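Local coordinates for protein protease Do-like 1, chloroplastic (Arabidopsis thaliana, PDB 3QO6) that acts as a chloroplast thylakoid serine protease of the HtrA type, required at high temperature and possibly involved in degrading damaged proteins, at residues P233-K238 / G262-A267; G252-D257 / L280-I285; D311-E316 / V328-K333. One frame throughout, in Å; residues are numbered along the deposited sequence.

In the fold
All three contacts belong to the PDZ domain and reach the same antiparallel sheet, away from the predicted catalytic residues H71, D101 and S180. Interaction 1 lies at the peptide-binding loop, where L235, G236 and I237 hydrogen-bond through their backbones to a bound peptide. It sits closest to interaction 3, with centres about 7 Å apart: strand 233-234 runs antiparallel beside strand 326-332, and K266 NZ makes a 2.8 Å salt bridge with E331 OE1. Interaction 2 lies about 14 Å from interaction 1, centre to centre, and meets it where K238 pairs with L256 and D257 across a classic beta bulge. Interactions 2 and 3 are about 18 Å apart, centre to centre, and do not touch.

Interaction 1 (P233-K238 / G262-A267); sequences PILGIK and GPAGKA
A single hydrogen bond joins the backbones: A264 N donates to L235 O over 2.8 Å. It is nearly straight, with 158° at the hydrogen, and it meets the oxygen almost end-on, the C=O...N angle being 166°. L235 O thus holds an amide in the first turn of helix 263-266, just after G262 at the N-cap. P263 approaches the same part of the loop through carbon atoms: its CG lies 3.4 Å from I234 O, and its CB the same distance from L235 O. One side of the pyrrolidine ring therefore runs alongside two successive carbonyl groups. With an alanine here, CG and CD would be gone, which would probably take away the ring carbon nearest I234 O and open a gap between the helix start and the loop. Residues 235-237 lie on the carboxylate-binding loop of a PDZ domain, and the backbones of L235, G236 and I237 hydrogen-bond to the bound peptide, so the start of helix 263-266 packs against the loop that binds the peptide. G236 has backbone angles that call for glycine, and a CB there would also collide with P263 CD. The closest apolar pair is I237 CG2 with A264 CB, 3.6 Å apart. I237 holds CG1 between its backbone N and carbonyl carbon (chi1 73°), which places CG2 beside the N and facing the A264 methyl. That methyl also touches L235 O, at 3.3 Å from CB. Two looser contacts come earlier in the segment: I234 CG1 comes to 4.3 Å from P263 CD, and L235 CD2 to 4.4 Å from A264 CB. P263 and L235 both pack on V328 of strand 326-332 as well, while A264 also meets L269.

Interaction 2 (G252-D257 / L280-I285); sequences GVLVLD and LVLGDI
G252 begins the contact with its N lying 3.9 Å from the CG2 methyl of I285, where strand 253-257 of the PDZ sheet meets the chain entering strand 285-289 in antiparallel fashion. At V253 the carbonyl oxygen takes a CA-H...O contact from I285, 3.2 Å from its CA. The same oxygen is touched by I285 CG2, which stands anti to the backbone N of its residue because CG1 takes the position beside it (chi1 -61°). L254 and I285 form a non-hydrogen-bonded pair with both side chains on one face of the sheet. At the end of the L254 side chain, CD1 meets L282 CD1 at 3.7 Å, the two leucine chains crossing at about a right angle. V255 carries the hydrogen bond of the contact. D284, whose carbonyl accepts it, sends its carboxylate elsewhere, to Q270 N and in a salt bridge to R319. V255 O and G283 N both bond to T272 OG1, so one hydroxyl joins the two segments. V255 N reaches D284 O over 2.9 Å, with 164° at the hydrogen, while V255 CG1 lies 3.4 Å from that same oxygen.

Interaction 3 (D311-E316 / V328-K333); sequences DEVTVE and VTLEPK
V313 and V328 form a hydrogen-bonded antiparallel pair; of the pair's two bonds, the one from V328 N is the straighter, reaching V313 O over 2.7 Å with 176° at the hydrogen. The return bond from V313 N to V328 O is equally short but bent to 128°, and is weak. Two residues along each strand, L330 N donates to D311 O over 3.0 Å, nearly end-on to the carbonyl. D311 O also takes a CA-H...O contact from T329, 3.3 Å from its CA, so this oxygen faces two consecutive residues of the other strand. E312 and T329 make the neighbouring non-hydrogen-bonded pair, with both side chains on the solvent side of the sheet. A water 3.1 Å from T329 OG1 links the polar ends of the pair, its bond to E312 OE2 being weak. Nearer the backbone the apolar parts meet: T329 CG2 presses against E312 CB at 3.4 Å, the two side chains crossing at a slant. The other face carries V313 and V328 and is buried. V313 turns CG1 anti to its backbone N (chi1 162°), which leaves CG2 beside that N and directed at L330 CD1, 3.3 Å away. L330 CD1 thus fills the space between V313 and the D311 carbonyl. Farther along, V315 CG2 faces V328 CG2 more loosely, at 4.3 Å. The two segments lie on the two arms of the beta hairpin 312-318 and 326-332 in the PDZ sheet. Strand 285-289 flanks the first arm, with V289 packed on V313 and V315. Helix 263-266 lies against the second arm, P263 meeting E331, and P233 of strand 233-234 rests on L330.

Interaction 1 (P233-K238 / G262-A267)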
# COMPACT_ATOMS: atom_id res chain seq x y z
N PRO B 233 35.36 -24.87 9.52
CA PRO B 233 35.96 -24.32 10.75
C PRO B 233 35.22 -23.12 11.36
O PRO B 233 34.57 -22.38 10.66
CB PRO B 233 37.35 -23.92 10.29
CG PRO B 233 37.05 -23.40 8.86
CD PRO B 233 36.10 -24.45 8.32
N ILE B 234 35.35 -22.94 12.67
CA ILE B 234 34.75 -21.80 13.32
C ILE B 234 35.67 -21.27 14.38
O ILE B 234 36.47 -22.02 14.93
CB ILE B 234 33.44 -22.11 14.00
CG1 ILE B 234 33.68 -23.01 15.21
CG2 ILE B 234 32.50 -22.70 13.01
CD1 ILE B 234 32.45 -23.13 16.09
N LEU B 235 35.54 -19.97 14.67
CA LEU B 235 36.34 -19.29 15.69
C LEU B 235 35.56 -19.38 16.97
O LEU B 235 36.11 -19.28 18.07
CB LEU B 235 36.47 -17.81 15.37
CG LEU B 235 37.83 -17.22 14.98
CD1 LEU B 235 37.62 -15.74 14.75
CD2 LEU B 235 38.85 -17.42 16.07
N GLY B 236 34.26 -19.57 16.81
CA GLY B 236 33.42 -19.67 17.97
C GLY B 236 33.05 -18.31 18.55
O GLY B 236 33.04 -18.14 19.77
N ILE B 237 32.77 -17.33 17.69
CA ILE B 237 32.33 -16.01 18.19
C ILE B 237 31.11 -15.46 17.45
O ILE B 237 30.93 -15.71 16.26
CB ILE B 237 33.44 -14.94 18.10
CG1 ILE B 237 33.66 -14.51 16.66
CG2 ILE B 237 34.74 -15.48 18.62
CD1 ILE B 237 34.51 -13.29 16.55
N LYS B 238 30.25 -14.76 18.19
CA LYS B 238 29.09 -14.08 17.61
C LYS B 238 29.51 -12.63 17.63
O LYS B 238 29.83 -12.10 18.68
CB LYS B 238 27.83 -14.24 18.46
CG LYS B 238 27.03 -15.49 18.15
CD LYS B 238 25.84 -15.63 19.09
CE LYS B 238 25.08 -16.95 18.92
NZ LYS B 238 23.91 -17.04 19.87
N GLY B 262 33.92 -22.91 22.98
CA GLY B 262 34.38 -22.81 21.60
C GLY B 262 35.85 -22.44 21.46
O GLY B 262 36.51 -22.21 22.47
N PRO B 263 36.40 -22.36 20.24
CA PRO B 263 37.81 -22.02 20.04
C PRO B 263 38.31 -20.73 20.67
O PRO B 263 39.24 -20.76 21.47
CB PRO B 263 37.97 -22.04 18.54
CG PRO B 263 37.03 -23.12 18.14
CD PRO B 263 35.81 -22.82 18.98
N ALA B 264 37.72 -19.59 20.31
CA ALA B 264 38.15 -18.30 20.89
C ALA B 264 37.82 -18.28 22.39
O ALA B 264 38.46 -17.56 23.18
CB ALA B 264 37.46 -17.15 20.19
N GLY B 265 36.82 -19.06 22.77
CA GLY B 265 36.48 -19.12 24.18
C GLY B 265 37.63 -19.78 24.95
O GLY B 265 38.19 -19.17 25.86
N LYS B 266 37.98 -21.01 24.58
CA LYS B 266 39.06 -21.75 25.23
C LYS B 266 40.36 -20.96 25.10
O LYS B 266 41.25 -21.09 25.94
CB LYS B 266 39.25 -23.12 24.60
CG LYS B 266 38.04 -24.02 24.68
CD LYS B 266 38.14 -25.18 23.71
CE LYS B 266 36.80 -25.84 23.56
NZ LYS B 266 36.84 -27.02 22.63
N ALA B 267 40.47 -20.16 24.05
CA ALA B 267 41.66 -19.35 23.84
C ALA B 267 41.58 -18.06 24.62
O ALA B 267 42.49 -17.23 24.52
CB ALA B 267 41.84 -19.03 22.38

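Interaction 2 (G252-D257 / L280-I285)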
# COMPACT_ATOMS: atom_id res chain seq x y z
N GLY B 252 37.69 -2.63 13.72
CA GLY B 252 37.45 -3.98 13.22
C GLY B 252 36.13 -4.64 13.60
O GLY B 252 35.07 -4.02 13.48
N VAL B 253 36.18 -5.89 14.06
CA VAL B 253 34.97 -6.63 14.44
C VAL B 253 34.86 -6.76 15.96
O VAL B 253 35.77 -7.27 16.61
CB VAL B 253 34.98 -8.07 13.87
CG1 VAL B 253 33.62 -8.70 14.03
CG2 VAL B 253 35.37 -8.06 12.43
N LEU B 254 33.74 -6.32 16.50
CA LEU B 254 33.50 -6.38 17.95
C LEU B 254 32.98 -7.75 18.34
O LEU B 254 31.87 -8.11 17.94
CB LEU B 254 32.46 -5.32 18.32
CG LEU B 254 32.11 -4.98 19.77
CD1 LEU B 254 30.92 -4.04 19.75
CD2 LEU B 254 31.77 -6.20 20.58
N VAL B 255 33.72 -8.53 19.13
CA VAL B 255 33.13 -9.81 19.49
C VAL B 255 32.14 -9.54 20.61
O VAL B 255 32.44 -8.87 21.59
CB VAL B 255 34.18 -10.94 19.91
CG1 VAL B 255 35.55 -10.70 19.29
CG2 VAL B 255 34.22 -11.11 21.38
N LEU B 256 30.92 -10.02 20.42
CA LEU B 256 29.88 -9.83 21.39
C LEU B 256 29.94 -11.00 22.36
O LEU B 256 29.77 -10.84 23.56
CB LEU B 256 28.53 -9.80 20.69
CG LEU B 256 28.39 -8.68 19.64
CD1 LEU B 256 27.00 -8.74 19.00
CD2 LEU B 256 28.62 -7.33 20.30
N ASP B 257 30.19 -12.20 21.82
CA ASP B 257 30.25 -13.40 22.67
C ASP B 257 31.22 -14.47 22.16
O ASP B 257 31.32 -14.74 20.95
CB ASP B 257 28.86 -14.02 22.81
CG ASP B 257 28.78 -15.01 23.96
OD1 ASP B 257 28.09 -16.03 23.83
OD2 ASP B 257 29.39 -14.75 25.01
N LEU B 280 28.17 -0.22 28.60
CA LEU B 280 28.74 -1.29 27.81
C LEU B 280 30.24 -1.45 27.94
O LEU B 280 31.00 -0.51 27.68
CB LEU B 280 28.37 -1.09 26.34
CG LEU B 280 27.57 -2.23 25.71
CD1 LEU B 280 26.17 -2.31 26.33
CD2 LEU B 280 27.49 -1.99 24.23
N VAL B 281 30.67 -2.64 28.34
CA VAL B 281 32.10 -2.93 28.42
C VAL B 281 32.41 -3.78 27.19
O VAL B 281 32.15 -4.98 27.14
CB VAL B 281 32.48 -3.71 29.68
CG1 VAL B 281 33.99 -3.84 29.74
CG2 VAL B 281 31.94 -3.01 30.93
N LEU B 282 32.94 -3.12 26.17
CA LEU B 282 33.28 -3.78 24.93
C LEU B 282 34.14 -5.01 25.07
O LEU B 282 35.13 -5.00 25.79
CB LEU B 282 33.98 -2.80 23.98
CG LEU B 282 33.09 -1.84 23.19
CD1 LEU B 282 31.70 -2.46 23.03
CD2 LEU B 282 32.99 -0.51 23.90
N GLY B 283 33.75 -6.07 24.38
CA GLY B 283 34.55 -7.28 24.41
C GLY B 283 35.71 -6.97 23.49
O GLY B 283 35.89 -5.82 23.07
N ASP B 284 36.50 -7.99 23.15
CA ASP B 284 37.63 -7.76 22.26
C ASP B 284 37.20 -7.28 20.87
O ASP B 284 36.07 -7.51 20.45
CB ASP B 284 38.48 -9.03 22.13
CG ASP B 284 39.04 -9.50 23.46
OD1 ASP B 284 39.15 -8.66 24.38
OD2 ASP B 284 39.36 -10.70 23.59
N ILE B 285 38.10 -6.62 20.17
CA ILE B 285 37.81 -6.16 18.83
C ILE B 285 38.87 -6.76 17.92
O ILE B 285 40.05 -6.51 18.10
CB ILE B 285 37.87 -4.64 18.72
CG1 ILE B 285 36.85 -4.02 19.65
CG2 ILE B 285 37.57 -4.23 17.32
CD1 ILE B 285 37.00 -2.55 19.75

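Interaction 3 (D311-E316 / V328-K333)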
# COMPACT_ATOMS: atom_id res chain seq x y z
N ASP B 311 43.34 -25.62 11.90
CA ASP B 311 44.36 -24.57 11.73
C ASP B 311 44.53 -23.72 12.98
O ASP B 311 43.54 -23.34 13.63
CB ASP B 311 43.99 -23.65 10.56
CG ASP B 311 44.21 -24.29 9.21
OD1 ASP B 311 44.39 -25.52 9.14
OD2 ASP B 311 44.17 -23.56 8.20
N GLU B 312 45.77 -23.42 13.35
CA GLU B 312 45.95 -22.58 14.51
C GLU B 312 46.14 -21.16 14.01
O GLU B 312 47.22 -20.75 13.61
CB GLU B 312 47.17 -22.99 15.33
CG GLU B 312 47.20 -22.26 16.66
CD GLU B 312 48.54 -22.31 17.36
OE1 GLU B 312 49.54 -21.92 16.72
OE2 GLU B 312 48.59 -22.72 18.54
N VAL B 313 45.04 -20.41 14.01
CA VAL B 313 45.05 -19.05 13.54
C VAL B 313 45.42 -18.06 14.64
O VAL B 313 44.96 -18.17 15.78
CB VAL B 313 43.68 -18.70 12.99
CG1 VAL B 313 43.51 -17.22 12.92
CG2 VAL B 313 43.52 -19.33 11.63
N THR B 314 46.28 -17.11 14.29
CA THR B 314 46.72 -16.10 15.25
C THR B 314 45.90 -14.83 15.01
O THR B 314 45.99 -14.19 13.97
CB THR B 314 48.27 -15.84 15.13
OG1 THR B 314 48.59 -14.56 15.70
CG2 THR B 314 48.72 -15.88 13.69
N VAL B 315 45.08 -14.48 16.00
CA VAL B 315 44.23 -13.31 15.91
C VAL B 315 44.63 -12.17 16.83
O VAL B 315 44.93 -12.36 18.01
CB VAL B 315 42.73 -13.67 16.19
CG1 VAL B 315 42.39 -15.03 15.59
CG2 VAL B 315 42.44 -13.68 17.67
N GLU B 316 44.61 -10.98 16.28
CA GLU B 316 44.96 -9.77 17.01
C GLU B 316 43.69 -9.03 17.42
O GLU B 316 42.81 -8.78 16.60
CB GLU B 316 45.83 -8.91 16.10
CG GLU B 316 46.08 -7.49 16.52
CD GLU B 316 46.75 -6.70 15.40
OE1 GLU B 316 47.89 -7.06 15.03
OE2 GLU B 316 46.12 -5.74 14.88
N VAL B 328 44.27 -19.09 18.19
CA VAL B 328 43.06 -19.88 18.33
C VAL B 328 43.11 -21.00 17.32
O VAL B 328 43.47 -20.79 16.17
CB VAL B 328 41.82 -19.03 18.05
CG1 VAL B 328 40.56 -19.82 18.37
CG2 VAL B 328 41.87 -17.77 18.88
N THR B 329 42.79 -22.21 17.76
CA THR B 329 42.76 -23.34 16.83
C THR B 329 41.30 -23.61 16.49
O THR B 329 40.48 -23.94 17.35
CB THR B 329 43.41 -24.63 17.42
OG1 THR B 329 43.70 -24.44 18.81
CG2 THR B 329 44.70 -24.94 16.69
N LEU B 330 40.99 -23.44 15.21
CA LEU B 330 39.63 -23.61 14.74
C LEU B 330 39.08 -25.02 14.83
O LEU B 330 39.71 -25.97 14.38
CB LEU B 330 39.53 -23.09 13.30
CG LEU B 330 39.79 -21.60 13.10
CD1 LEU B 330 41.23 -21.37 12.87
CD2 LEU B 330 39.02 -21.11 11.91
N GLU B 331 37.89 -25.14 15.41
CA GLU B 331 37.22 -26.43 15.55
C GLU B 331 35.99 -26.48 14.66
O GLU B 331 35.43 -25.44 14.32
CB GLU B 331 36.77 -26.65 16.98
CG GLU B 331 37.87 -26.52 17.99
CD GLU B 331 37.31 -26.31 19.37
OE1 GLU B 331 38.11 -26.11 20.31
OE2 GLU B 331 36.07 -26.33 19.53
N PRO B 332 35.55 -27.69 14.30
CA PRO B 332 34.36 -27.82 13.46
C PRO B 332 33.15 -27.19 14.13
O PRO B 332 33.05 -27.16 15.35
CB PRO B 332 34.20 -29.33 13.30
CG PRO B 332 34.82 -29.88 14.54
CD PRO B 332 36.05 -29.01 14.70
N LYS B 333 32.24 -26.67 13.31
CA LYS B 333 31.02 -26.04 13.80
C LYS B 333 30.13 -27.17 14.34
O LYS B 333 29.93 -28.17 13.64
CB LYS B 333 30.35 -25.33 12.62
CG LYS B 333 28.95 -24.74 12.84
CD LYS B 333 28.27 -24.61 11.46
CE LYS B 333 26.82 -24.10 11.52
NZ LYS B 333 26.73 -22.67 11.93
O HOH W 1 45.61 -22.28 19.92